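Local coordinates for protein EDTA monooxygenase (EDTA-degrading bacterium BNC1, PDB 5DQP) that takes part in the bacterial degradation of EDTA, probably as an FMN-dependent monooxygenase that works with a partner flavin reductase, at residues R4-V9 against P401-R406; S10-S15 against D390-F395; P207-Q212 against E420-P425; K237-R242 against M337-L342; E297-Q302 against R349-R354. All coordinates share one frame; numbering follows the deposited sequence. Where two conformers were deposited one is given.

In the fold
Interactions 1 and 2 are neighbours, with centres about 17 Å apart: both join strand 7-11 to helix 390-405, packing the last long helix against the first strand of the parallel sheet. Interaction 3 fastens the C-terminal turn after helix 418-421 to Val209, by strand 210-213 of the same sheet, about 19 Å between centres from interaction 1, which it touches through Arg5 and Tyr7. Both chain ends are thus packed on the barrel. Interactions 4 and 5, about 16 Å apart between centres, lie in sequence within the loops closed by the other three; they join helix 237-253, which follows strand 229-233, to the helices between strands 262-271 and 358-360.

Interaction 1: R4-V9 against P401-R406; sequences RRMYLV and PILQSR
In this TIM-barrel fold, Met6, just before strand 7-11, and Leu8 within it pack against Leu403 near the end of helix 390-405, the long helix laid on the outside of the barrel. The contact is small and purely apolar. One methyl does all the touching on the helix side: CD1 of Leu403 lies 3.9 Å from CD1 of Leu8 and 4.0 Å from SD of Met6. Leu8 and Leu403 meet tip to tip, whereas Met6 crosses Leu403 at about a right angle. A fully extended start to the methionine chain (chi1 -180°, chi2 also anti) carries SD out to the leucine methyl; the bend at chi3 only turns CE. Being two apart on an extended chain, residues 6 and 8 send their side chains to the same side, and flexible, unbranched-at-CB chains suit a place where the helix backbone is still well separated from the strand. Arg5 and Tyr7 belong to the other side. There the guanidinium of Arg5 has Tyr7 CE1 over its centre, 3.4 Å above the plane, and its NH2 gives a nearly straight hydrogen bond to Met6 O (3.0 Å, 164° at the hydrogen). A salt bridge to Asp51 holds the same guanidinium further. Within the helix, Ser405 OG returns to Pro401 O at 2.9 Å, reaching it from the face opposite Ser405 N. Met6 also packs on Trp373 of helix 362-374 and on Phe381. Leu403 thus adds to an apolar layer between strand and helices, the arrangement characteristic of the outer layer of a beta/alpha barrel.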
# COMPACT_ATOMS: atom_id res chain seq x y z
N ARG A 4 -26.37 10.01 19.44
CA ARG A 4 -24.93 10.04 19.65
C ARG A 4 -24.47 8.73 20.31
O ARG A 4 -25.06 8.27 21.30
CB ARG A 4 -24.52 11.26 20.48
CG ARG A 4 -23.00 11.46 20.63
CD ARG A 4 -22.65 12.65 21.56
NE ARG A 4 -21.20 12.82 21.77
CZ ARG A 4 -20.58 12.62 22.94
NH1 ARG A 4 -21.27 12.24 24.01
NH2 ARG A 4 -19.27 12.81 23.05
N ARG A 5 -23.42 8.13 19.76
CA ARG A 5 -22.86 6.91 20.33
C ARG A 5 -21.33 7.01 20.33
O ARG A 5 -20.75 7.88 19.68
CB ARG A 5 -23.39 5.67 19.58
CG ARG A 5 -23.11 5.62 18.07
CD ARG A 5 -21.71 5.04 17.78
NE ARG A 5 -21.55 4.60 16.39
CZ ARG A 5 -20.53 3.89 15.92
NH1 ARG A 5 -20.50 3.57 14.64
NH2 ARG A 5 -19.53 3.50 16.73
N MET A 6 -20.70 6.11 21.07
CA MET A 6 -19.25 6.08 21.23
C MET A 6 -18.58 5.39 20.04
O MET A 6 -19.05 4.36 19.57
CB MET A 6 -18.90 5.32 22.52
CG MET A 6 -17.42 5.19 22.85
SD MET A 6 -17.17 4.14 24.30
CE MET A 6 -18.17 5.01 25.53
N TYR A 7 -17.46 5.96 19.57
CA TYR A 7 -16.67 5.34 18.51
C TYR A 7 -15.41 4.70 19.09
O TYR A 7 -14.85 5.19 20.07
CB TYR A 7 -16.27 6.36 17.43
CG TYR A 7 -17.48 7.03 16.80
CD1 TYR A 7 -18.17 6.43 15.76
CD2 TYR A 7 -17.94 8.26 17.29
CE1 TYR A 7 -19.30 7.04 15.22
CE2 TYR A 7 -19.06 8.86 16.76
CZ TYR A 7 -19.73 8.24 15.72
OH TYR A 7 -20.84 8.85 15.19
N LEU A 8 -14.97 3.59 18.49
CA LEU A 8 -13.80 2.86 18.95
C LEU A 8 -12.88 2.51 17.79
O LEU A 8 -13.34 2.00 16.76
CB LEU A 8 -14.20 1.58 19.69
CG LEU A 8 -14.92 1.73 21.03
CD1 LEU A 8 -15.30 0.36 21.52
CD2 LEU A 8 -14.03 2.46 22.08
N VAL A 9 -11.59 2.74 17.97
CA VAL A 9 -10.57 2.40 16.98
C VAL A 9 -9.48 1.60 17.68
O VAL A 9 -9.11 1.91 18.81
CB VAL A 9 -9.99 3.67 16.33
CG1 VAL A 9 -8.81 3.30 15.38
CG2 VAL A 9 -11.08 4.46 15.62
N PRO A 401 -19.00 -5.85 25.05
CA PRO A 401 -20.38 -6.24 25.37
C PRO A 401 -20.98 -5.42 26.52
O PRO A 401 -22.20 -5.18 26.53
CB PRO A 401 -20.25 -7.72 25.72
CG PRO A 401 -19.01 -8.16 24.98
CD PRO A 401 -18.08 -7.01 25.15
N ILE A 402 -20.16 -4.97 27.47
CA ILE A 402 -20.64 -4.04 28.48
C ILE A 402 -21.09 -2.75 27.81
O ILE A 402 -22.22 -2.28 28.04
CB ILE A 402 -19.55 -3.78 29.55
CG1 ILE A 402 -19.10 -5.10 30.19
CG2 ILE A 402 -20.07 -2.79 30.60
CD1 ILE A 402 -18.09 -4.94 31.37
N LEU A 403 -20.24 -2.19 26.94
CA LEU A 403 -20.60 -0.96 26.26
C LEU A 403 -21.86 -1.15 25.44
O LEU A 403 -22.66 -0.21 25.32
CB LEU A 403 -19.46 -0.48 25.36
CG LEU A 403 -18.12 -0.11 26.06
CD1 LEU A 403 -17.07 0.26 25.04
CD2 LEU A 403 -18.30 1.02 27.09
N GLN A 404 -22.03 -2.32 24.82
CA GLN A 404 -23.24 -2.55 24.04
C GLN A 404 -24.47 -2.67 24.95
O GLN A 404 -25.52 -2.09 24.65
CB GLN A 404 -23.08 -3.77 23.14
CG GLN A 404 -22.18 -3.54 21.93
CD GLN A 404 -21.58 -4.84 21.42
OE1 GLN A 404 -21.60 -5.85 22.11
NE2 GLN A 404 -20.99 -4.81 20.21
N SER A 405 -24.36 -3.39 26.07
CA SER A 405 -25.49 -3.43 27.02
C SER A 405 -25.83 -2.03 27.51
O SER A 405 -27.00 -1.68 27.67
CB SER A 405 -25.16 -4.29 28.23
OG SER A 405 -24.75 -5.58 27.83
N ARG A 406 -24.80 -1.25 27.80
CA ARG A 406 -25.01 0.11 28.27
C ARG A 406 -25.73 0.98 27.25
O ARG A 406 -26.18 2.07 27.60
CB ARG A 406 -23.66 0.71 28.66
CG ARG A 406 -22.99 -0.06 29.81
CD ARG A 406 -23.52 0.41 31.13
NE ARG A 406 -23.55 -0.65 32.13
CZ ARG A 406 -22.81 -0.65 33.23
NH1 ARG A 406 -21.97 0.37 33.48
NH2 ARG A 406 -22.92 -1.68 34.07

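Interaction 2: S10-S15 against D390-F395; sequences SWLNSS and DALEIF
Leu392 reaches from its helix to Ser10 and Leu12. Its CB leaves the backbone pointing at the strand, and CG continues outward, trans to the main-chain nitrogen (chi1 -175°), so that both branches are delivered to the other segment. At the tip, CD1 lies 4.0 Å from Ser10 CB. The second methyl, CD2, is shared: it stands 4.1 Å from Ser10 CB and likewise 4.1 Å from CD1 of Leu12. The serine makes its closest approach through CB, with the hydroxyl beside it, Ser10 OG being about 4.2 Å from Leu392 CD2. Its slenderness suits a position where the CA atoms of Ser10 and Leu392 come within 7.9 Å of each other. This is the outer face of the TIM barrel, where helix 390-405 follows strand 380-383 and is laid beside strand 7-11, the two strands being parallel neighbours. Leu12 arrives differently. Its CB bond does not aim at the helix, but the branched end comes round and crosses Leu392 at about a right angle, using a chi1 of -129° that departs from the staggered positions. A long apolar chain suits this spot because it also packs on Phe53 and Leu55 of strand 52-55 and on Ser41 of helix 35-47. The side chain of Leu12 lies about 11 Å from those of Thr94 and Asp57, which are predicted to bind FMN, so the packing is in the neighbourhood of the probable flavin site without lining it. At the start of the helix, Asp390 makes a salt bridge with Arg26.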
# COMPACT_ATOMS: atom_id res chain seq x y z
N SER A 10 -8.94 0.58 17.00
CA SER A 10 -7.96 -0.31 17.61
C SER A 10 -6.63 -0.23 16.89
O SER A 10 -6.55 -0.51 15.69
CB SER A 10 -8.44 -1.77 17.60
OG SER A 10 -8.78 -2.20 16.28
N TRP A 11 -5.58 0.17 17.61
CA TRP A 11 -4.23 0.05 17.06
C TRP A 11 -4.01 -1.38 16.63
O TRP A 11 -4.42 -2.33 17.30
CB TRP A 11 -3.16 0.41 18.08
CG TRP A 11 -3.03 1.80 18.49
CD1 TRP A 11 -3.95 2.55 19.16
CD2 TRP A 11 -1.87 2.63 18.34
NE1 TRP A 11 -3.44 3.80 19.42
CE2 TRP A 11 -2.17 3.88 18.93
CE3 TRP A 11 -0.60 2.43 17.76
CZ2 TRP A 11 -1.25 4.94 18.94
CZ3 TRP A 11 0.31 3.48 17.78
CH2 TRP A 11 -0.02 4.72 18.37
N LEU A 12 -3.30 -1.55 15.53
CA LEU A 12 -3.04 -2.89 15.02
C LEU A 12 -1.57 -3.19 14.73
O LEU A 12 -1.27 -4.30 14.27
CB LEU A 12 -3.87 -3.15 13.74
CG LEU A 12 -4.65 -4.47 13.84
CD1 LEU A 12 -5.65 -4.49 15.01
CD2 LEU A 12 -5.35 -4.80 12.53
N ASN A 13 -0.66 -2.29 15.04
CA ASN A 13 0.74 -2.48 14.66
C ASN A 13 1.39 -3.69 15.33
O ASN A 13 1.30 -3.88 16.55
CB ASN A 13 1.56 -1.24 15.01
CG ASN A 13 1.18 -0.06 14.18
OD1 ASN A 13 0.16 0.55 14.40
ND2 ASN A 13 2.01 0.28 13.21
N SER A 14 2.10 -4.48 14.53
CA SER A 14 3.15 -5.39 15.01
C SER A 14 2.58 -6.32 16.08
O SER A 14 1.53 -6.94 15.85
CB SER A 14 4.35 -4.55 15.44
OG SER A 14 5.40 -5.39 15.90
N SER A 15 3.23 -6.46 17.24
CA SER A 15 2.87 -7.48 18.23
C SER A 15 2.14 -6.90 19.42
O SER A 15 1.79 -7.65 20.34
CB SER A 15 4.13 -8.21 18.70
OG SER A 15 5.10 -7.29 19.18
N ASP A 390 -3.93 -10.96 21.77
CA ASP A 390 -4.52 -11.46 23.01
C ASP A 390 -5.29 -10.38 23.76
O ASP A 390 -6.41 -10.61 24.21
CB ASP A 390 -3.44 -12.07 23.93
CG ASP A 390 -2.76 -13.32 23.31
OD1 ASP A 390 -2.58 -13.36 22.07
OD2 ASP A 390 -2.37 -14.26 24.06
N ALA A 391 -4.69 -9.19 23.94
CA ALA A 391 -5.34 -8.16 24.76
C ALA A 391 -6.48 -7.49 24.03
O ALA A 391 -7.45 -7.04 24.66
CB ALA A 391 -4.35 -7.10 25.24
N LEU A 392 -6.42 -7.42 22.70
CA LEU A 392 -7.59 -6.92 22.00
C LEU A 392 -8.73 -7.92 22.10
O LEU A 392 -9.90 -7.53 22.18
CB LEU A 392 -7.26 -6.60 20.55
CG LEU A 392 -8.33 -5.95 19.68
CD1 LEU A 392 -8.74 -4.63 20.32
CD2 LEU A 392 -7.72 -5.75 18.29
N GLU A 393 -8.41 -9.21 22.10
CA GLU A 393 -9.44 -10.23 22.27
C GLU A 393 -10.16 -10.06 23.62
O GLU A 393 -11.40 -10.13 23.70
CB GLU A 393 -8.80 -11.61 22.11
CG GLU A 393 -9.74 -12.82 22.07
CD GLU A 393 -9.03 -14.11 21.61
OE1 GLU A 393 -7.84 -14.06 21.19
OE2 GLU A 393 -9.68 -15.18 21.67
N ILE A 394 -9.40 -9.80 24.68
CA ILE A 394 -9.99 -9.51 25.99
C ILE A 394 -10.88 -8.27 25.92
O ILE A 394 -11.99 -8.26 26.45
CB ILE A 394 -8.88 -9.33 27.04
CG1 ILE A 394 -8.06 -10.61 27.18
CG2 ILE A 394 -9.47 -8.94 28.41
CD1 ILE A 394 -8.86 -11.80 27.64
N PHE A 395 -10.37 -7.18 25.33
CA PHE A 395 -11.18 -5.98 25.23
C PHE A 395 -12.49 -6.26 24.48
O PHE A 395 -13.58 -5.95 24.96
CB PHE A 395 -10.39 -4.85 24.56
CG PHE A 395 -11.09 -3.53 24.62
CD1 PHE A 395 -12.06 -3.21 23.69
CD2 PHE A 395 -10.82 -2.64 25.65
CE1 PHE A 395 -12.74 -2.01 23.75
CE2 PHE A 395 -11.47 -1.44 25.72
CZ PHE A 395 -12.45 -1.12 24.76

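Interaction 3: P207-Q212 against E420-P425; sequences PPVVVQ and ERLGLP
Val209 and Leu424 meet with their side chains at about a right angle, and a single leucine methyl faces both arms of the valine. CD1 of Leu424 lies 3.9 Å from CG2 and 4.0 Å from CG1 of Val209, so it rests against the fork. The valine's rotamer (chi1 171°) turns both of its methyls to Leu424; a beta-branched residue suits a place that needs apolar width close to the main chain. Leu422 approaches the same fork more loosely, its CD1 4.4 Å from Val209 CG1. Both leucines point to the valine, on either side of the turn at Gly423. With positive phi (74°), this is the glycine of a Schellman motif ending helix 418-421, and the N of Gly423 bonds to Glu420 O at 3.1 Å. A residue without a side chain takes up that conformation at little cost.

All three touching residues are buried. Val209 leads into strand 210-213, whose neighbours in the sheet are strands 120-125 and 229-233. Leu422 also packs on Ile229 of the latter, while Pro208 rests on helix 102-115 and Val210 on helix 143-161.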
# COMPACT_ATOMS: atom_id res chain seq x y z
N PRO A 207 -14.68 11.51 -0.19
CA PRO A 207 -13.24 11.19 -0.17
C PRO A 207 -12.83 10.44 1.09
O PRO A 207 -13.61 10.31 2.04
CB PRO A 207 -12.60 12.59 -0.23
CG PRO A 207 -13.55 13.45 0.54
CD PRO A 207 -14.94 12.92 0.14
N PRO A 208 -11.59 9.93 1.13
CA PRO A 208 -11.12 9.27 2.35
C PRO A 208 -11.17 10.19 3.55
O PRO A 208 -10.94 11.39 3.44
CB PRO A 208 -9.66 8.90 2.01
CG PRO A 208 -9.63 8.86 0.49
CD PRO A 208 -10.54 9.97 0.09
N VAL A 209 -11.46 9.60 4.71
CA VAL A 209 -11.43 10.32 5.98
C VAL A 209 -10.00 10.69 6.33
O VAL A 209 -9.07 9.89 6.17
CB VAL A 209 -12.08 9.45 7.07
CG1 VAL A 209 -11.89 10.05 8.47
CG2 VAL A 209 -13.56 9.24 6.77
N VAL A 210 -9.79 11.92 6.81
CA VAL A 210 -8.45 12.40 7.14
C VAL A 210 -8.35 12.53 8.66
O VAL A 210 -9.20 13.16 9.30
CB VAL A 210 -8.13 13.74 6.45
CG1 VAL A 210 -6.83 14.35 7.01
CG2 VAL A 210 -8.02 13.55 4.93
N VAL A 211 -7.30 11.94 9.22
CA VAL A 211 -7.07 11.86 10.65
C VAL A 211 -5.84 12.69 10.97
O VAL A 211 -4.91 12.80 10.16
CB VAL A 211 -6.91 10.38 11.10
CG1 VAL A 211 -6.51 10.27 12.61
CG2 VAL A 211 -8.21 9.62 10.81
N GLN A 212 -5.84 13.30 12.16
CA GLN A 212 -4.75 14.17 12.61
C GLN A 212 -4.44 13.89 14.07
O GLN A 212 -5.31 13.50 14.85
CB GLN A 212 -5.10 15.65 12.38
CG GLN A 212 -3.91 16.64 12.59
CD GLN A 212 -3.69 17.03 14.06
OE1 GLN A 212 -4.63 16.99 14.87
NE2 GLN A 212 -2.45 17.41 14.41
N GLU A 420 -19.44 7.29 6.32
CA GLU A 420 -20.83 7.24 6.78
C GLU A 420 -20.96 6.62 8.16
O GLU A 420 -21.78 7.06 8.97
CB GLU A 420 -21.68 6.48 5.75
CG GLU A 420 -21.75 7.21 4.40
CD GLU A 420 -22.37 6.38 3.27
OE1 GLU A 420 -22.05 5.18 3.16
OE2 GLU A 420 -23.16 6.96 2.47
N ARG A 421 -20.17 5.58 8.46
CA ARG A 421 -20.15 5.02 9.82
C ARG A 421 -19.87 6.10 10.87
O ARG A 421 -20.50 6.13 11.94
CB ARG A 421 -19.12 3.90 9.89
CG ARG A 421 -19.00 3.23 11.27
CD ARG A 421 -18.21 1.94 11.18
NE ARG A 421 -18.68 1.08 10.10
CZ ARG A 421 -17.89 0.25 9.43
NH1 ARG A 421 -16.60 0.17 9.75
NH2 ARG A 421 -18.39 -0.52 8.46
N LEU A 422 -18.93 6.99 10.58
CA LEU A 422 -18.52 8.04 11.52
C LEU A 422 -19.47 9.24 11.54
O LEU A 422 -19.26 10.14 12.36
CB LEU A 422 -17.11 8.51 11.16
CG LEU A 422 -16.09 7.39 11.34
CD1 LEU A 422 -14.70 7.90 11.04
CD2 LEU A 422 -16.18 6.91 12.78
N GLY A 423 -20.48 9.28 10.68
CA GLY A 423 -21.42 10.38 10.72
C GLY A 423 -20.88 11.68 10.18
O GLY A 423 -21.36 12.74 10.55
N LEU A 424 -19.88 11.62 9.30
CA LEU A 424 -19.17 12.80 8.80
C LEU A 424 -19.83 13.36 7.54
O LEU A 424 -20.53 12.64 6.82
CB LEU A 424 -17.72 12.43 8.51
CG LEU A 424 -16.83 12.13 9.73
CD1 LEU A 424 -15.53 11.51 9.26
CD2 LEU A 424 -16.56 13.40 10.61
N PRO A 425 -19.61 14.65 7.26
CA PRO A 425 -20.12 15.23 6.01
C PRO A 425 -19.65 14.46 4.79
O PRO A 425 -18.49 14.05 4.71
CB PRO A 425 -19.52 16.65 6.00
CG PRO A 425 -18.94 16.86 7.36
CD PRO A 425 -18.63 15.52 7.91

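Interaction 4: K237-R242 against M337-L342; sequences KPAGRR and MVDVAL
Ala239 and Asp339 mark the closest approach of two helical segments, their CA atoms 8.1 Å apart. Residues 237-242 form the first turn and a half of helix 237-253, and 337-342 lie inside helix 331-344. Each is held by its own regular bonds, such as Arg241 N to Lys237 O. One carboxylate carries nearly all of the contact. Asp339 swings its carboxylate away from its own main-chain nitrogen (chi1 -168°), bringing OD2 to 3.9 Å from CB of Ala239 and 4.4 Å from CB of Pro238. These are van der Waals distances to carbon, so the interaction is not a polar bond. The same oxygen, Asp339 OD2, is 4.0 Å from Ala239 N, which itself bonds to Ser236 OG. Placing a carboxylate near the N-terminal end of a helix, where the dipole is positive, would probably be favourable. The guanidinium of Arg242 may add a weak attraction: its NH2 is 4.9 Å from Asp339 OD2, not in contact. Proline, which has no N-H to give, suits the opening turn of a helix, and small Ala239 lets the acid come near. Pro238, Ala239 and Asp339 are partly exposed, and a PE4 molecule, probably from the crystallisation liquor, sits about 5 Å from the side chain of Ala239. Around this surface contact, Lys237 and Pro238 also touch Asp343 further along helix 331-344. Other faces of that helix pack on its neighbours, Val340 on Leu351 and Arg354 of helix 348-354, and Met337 on Leu299 and Leu303 of helix 292-303.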
# COMPACT_ATOMS: atom_id res chain seq x y z
N LYS A 237 -9.57 14.44 32.64
CA LYS A 237 -10.90 14.61 32.05
C LYS A 237 -11.25 16.07 31.80
O LYS A 237 -11.80 16.36 30.72
CB LYS A 237 -11.94 13.95 32.95
CG LYS A 237 -13.34 13.89 32.36
CD LYS A 237 -14.11 12.76 32.99
CE LYS A 237 -15.48 13.18 33.49
NZ LYS A 237 -15.37 13.64 34.88
N PRO A 238 -10.99 17.02 32.71
CA PRO A 238 -11.25 18.44 32.38
C PRO A 238 -10.45 18.93 31.19
O PRO A 238 -11.00 19.60 30.31
CB PRO A 238 -10.86 19.18 33.67
CG PRO A 238 -11.11 18.17 34.74
CD PRO A 238 -10.64 16.85 34.14
N ALA A 239 -9.15 18.64 31.14
CA ALA A 239 -8.41 18.98 29.94
C ALA A 239 -8.93 18.21 28.72
O ALA A 239 -8.77 18.67 27.59
CB ALA A 239 -6.92 18.73 30.16
N GLY A 240 -9.56 17.06 28.93
CA GLY A 240 -10.19 16.37 27.81
C GLY A 240 -11.37 17.16 27.26
O GLY A 240 -11.51 17.31 26.05
N ARG A 241 -12.24 17.63 28.15
CA ARG A 241 -13.40 18.42 27.73
C ARG A 241 -12.97 19.72 27.07
O ARG A 241 -13.54 20.12 26.05
CB ARG A 241 -14.30 18.70 28.93
CG ARG A 241 -15.19 17.53 29.31
CD ARG A 241 -15.70 17.65 30.75
NE ARG A 241 -16.06 19.02 31.09
CZ ARG A 241 -17.29 19.51 30.99
NH1 ARG A 241 -18.29 18.73 30.57
NH2 ARG A 241 -17.53 20.77 31.32
N ARG A 242 -11.98 20.40 27.65
CA ARG A 242 -11.40 21.59 27.05
C ARG A 242 -10.93 21.32 25.63
O ARG A 242 -11.19 22.11 24.71
CB ARG A 242 -10.24 22.07 27.93
CG ARG A 242 -9.60 23.40 27.51
CD ARG A 242 -8.41 23.83 28.42
NE ARG A 242 -8.32 23.09 29.68
CZ ARG A 242 -9.10 23.30 30.74
NH1 ARG A 242 -10.04 24.24 30.68
NH2 ARG A 242 -8.94 22.58 31.86
N MET A 337 0.03 15.83 34.64
CA MET A 337 0.05 14.84 35.71
C MET A 337 -0.57 15.40 36.98
O MET A 337 -1.23 14.66 37.71
CB MET A 337 1.48 14.39 35.95
CG MET A 337 1.97 13.39 34.93
SD MET A 337 3.58 12.78 35.48
CE MET A 337 4.60 14.19 35.07
N VAL A 338 -0.37 16.68 37.26
CA VAL A 338 -0.99 17.27 38.44
C VAL A 338 -2.50 17.29 38.29
O VAL A 338 -3.23 16.90 39.21
CB VAL A 338 -0.43 18.68 38.71
CG1 VAL A 338 -1.26 19.34 39.78
CG2 VAL A 338 1.00 18.57 39.18
N ASP A 339 -2.98 17.69 37.12
CA ASP A 339 -4.42 17.73 36.86
C ASP A 339 -5.05 16.34 36.99
O ASP A 339 -6.12 16.18 37.58
CB ASP A 339 -4.67 18.32 35.47
CG ASP A 339 -6.13 18.68 35.23
OD1 ASP A 339 -6.91 18.71 36.22
OD2 ASP A 339 -6.50 18.95 34.06
N VAL A 340 -4.39 15.33 36.44
CA VAL A 340 -4.87 13.95 36.58
C VAL A 340 -4.95 13.56 38.04
O VAL A 340 -5.96 13.02 38.51
CB VAL A 340 -3.97 12.98 35.80
CG1 VAL A 340 -4.39 11.54 36.12
CG2 VAL A 340 -4.11 13.22 34.30
N ALA A 341 -3.88 13.81 38.80
CA ALA A 341 -3.86 13.36 40.19
C ALA A 341 -4.97 14.03 41.00
O ALA A 341 -5.62 13.38 41.83
CB ALA A 341 -2.50 13.63 40.83
N LEU A 342 -5.20 15.32 40.78
CA LEU A 342 -6.22 16.02 41.55
C LEU A 342 -7.62 15.64 41.08
O LEU A 342 -8.50 15.38 41.91
CB LEU A 342 -6.02 17.53 41.46
CG LEU A 342 -4.73 18.00 42.13
CD1 LEU A 342 -4.58 19.48 41.90
CD2 LEU A 342 -4.68 17.65 43.63

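Interaction 5: E297-Q302 against R349-R354; sequences EALSKQ and RQLALR
The flat group met here is the peptide unit joining Leu351 to Ala352, and the CD2 methyl of Leu299 stands over one of its faces, toward the alanine end. CD2 of Leu299 is 3.6 Å from Ala352 CA and 4.4 Å from Leu351 C. Beside the peptide, the same Leu299 CD2 lies 3.9 Å from Ala352 CB and 4.5 Å from Leu351 CG. One branch of Leu299 therefore does all the touching. A chi1 of -174° carries its CG toward the second helix, and chi2 (56°) turns CD2 to it. Alanine suits the receiving position: with only a methyl it lets the leucine settle against the main chain, and the CA atoms of Leu299 and Ala352 come within 7.1 Å. The two helices, 292-303 and 348-354, are further joined through helix 331-344, which lies against both, with Leu351 also packing on Ala341. Ser300, on the neighbouring position, satisfies its hydroxyl within its own helix: OG gives a hydrogen bond to Glu297 O at 2.8 Å, and that carbonyl also accepts from Lys301 N. Arg354 is tied by a salt bridge to Glu344. With no polar pair between the segments, the contact is one of dispersion and of burying methyl groups, so its strength depends on close shape fit rather than on bond direction.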
# COMPACT_ATOMS: atom_id res chain seq x y z
N GLU A 297 10.09 6.97 43.01
CA GLU A 297 10.96 8.06 43.44
C GLU A 297 11.30 8.98 42.27
O GLU A 297 11.28 10.20 42.41
CB GLU A 297 12.23 7.51 44.13
CG GLU A 297 13.15 6.66 43.24
CD GLU A 297 14.24 7.46 42.52
OE1 GLU A 297 14.40 8.66 42.84
OE2 GLU A 297 14.93 6.89 41.64
N ALA A 298 11.58 8.41 41.10
CA ALA A 298 11.80 9.25 39.93
C ALA A 298 10.64 10.22 39.71
O ALA A 298 10.85 11.41 39.44
CB ALA A 298 12.01 8.38 38.69
N LEU A 299 9.40 9.75 39.84
CA LEU A 299 8.26 10.62 39.58
C LEU A 299 8.12 11.70 40.64
O LEU A 299 7.80 12.86 40.32
CB LEU A 299 6.98 9.78 39.50
CG LEU A 299 5.70 10.49 39.09
CD1 LEU A 299 5.87 11.19 37.73
CD2 LEU A 299 4.57 9.47 39.05
N SER A 300 8.34 11.36 41.91
CA SER A 300 8.16 12.35 42.97
C SER A 300 9.15 13.49 42.82
O SER A 300 8.82 14.65 43.11
CB SER A 300 8.31 11.69 44.35
OG SER A 300 9.62 11.16 44.50
N LYS A 301 10.37 13.20 42.38
CA LYS A 301 11.31 14.27 42.11
C LYS A 301 10.82 15.13 40.95
O LYS A 301 10.86 16.36 41.01
CB LYS A 301 12.70 13.68 41.83
CG LYS A 301 13.18 12.72 42.93
CD LYS A 301 14.66 12.38 42.78
CE LYS A 301 14.93 11.39 41.67
NZ LYS A 301 16.38 11.34 41.34
N GLN A 302 10.34 14.50 39.89
CA GLN A 302 9.90 15.29 38.74
C GLN A 302 8.79 16.25 39.10
O GLN A 302 8.70 17.35 38.53
CB GLN A 302 9.46 14.37 37.61
CG GLN A 302 10.62 13.90 36.75
CD GLN A 302 10.15 12.96 35.66
OE1 GLN A 302 9.27 12.14 35.90
NE2 GLN A 302 10.72 13.08 34.46
N ARG A 349 1.53 6.52 43.91
CA ARG A 349 1.65 5.17 43.36
C ARG A 349 0.62 4.93 42.27
O ARG A 349 0.90 4.27 41.27
CB ARG A 349 1.48 4.13 44.48
CG ARG A 349 1.87 2.72 44.06
CD ARG A 349 1.21 1.64 44.93
NE ARG A 349 1.66 1.65 46.32
CZ ARG A 349 2.89 1.32 46.72
NH1 ARG A 349 3.80 0.96 45.82
NH2 ARG A 349 3.21 1.36 48.01
N GLN A 350 -0.60 5.43 42.48
CA GLN A 350 -1.63 5.27 41.46
C GLN A 350 -1.30 6.12 40.24
O GLN A 350 -1.44 5.66 39.11
CB GLN A 350 -3.01 5.66 42.02
CG GLN A 350 -3.53 4.70 43.08
CD GLN A 350 -4.79 5.21 43.75
OE1 GLN A 350 -4.93 6.42 43.98
NE2 GLN A 350 -5.70 4.31 44.07
N LEU A 351 -0.86 7.35 40.46
CA LEU A 351 -0.54 8.24 39.35
C LEU A 351 0.56 7.65 38.47
O LEU A 351 0.49 7.76 37.24
CB LEU A 351 -0.16 9.61 39.90
CG LEU A 351 0.28 10.67 38.88
CD1 LEU A 351 -0.89 11.05 37.96
CD2 LEU A 351 0.83 11.89 39.62
N ALA A 352 1.58 7.03 39.06
CA ALA A 352 2.68 6.45 38.29
C ALA A 352 2.19 5.47 37.24
O ALA A 352 2.76 5.37 36.14
CB ALA A 352 3.67 5.73 39.21
N LEU A 353 1.17 4.68 37.58
CA LEU A 353 0.60 3.70 36.66
C LEU A 353 -0.37 4.36 35.68
O LEU A 353 -0.27 4.15 34.47
CB LEU A 353 -0.10 2.60 37.48
CG LEU A 353 -0.63 1.39 36.71
CD1 LEU A 353 0.54 0.66 36.08
CD2 LEU A 353 -1.43 0.46 37.62
N ARG A 354 -1.27 5.20 36.20
CA ARG A 354 -2.32 5.82 35.40
C ARG A 354 -1.77 6.63 34.23
O ARG A 354 -2.44 6.75 33.20
CB ARG A 354 -3.18 6.71 36.32
CG ARG A 354 -3.94 7.83 35.65
CD ARG A 354 -5.09 7.32 34.77
NE ARG A 354 -5.94 8.43 34.34
CZ ARG A 354 -5.72 9.15 33.24
NH1 ARG A 354 -4.69 8.84 32.45
NH2 ARG A 354 -6.53 10.15 32.92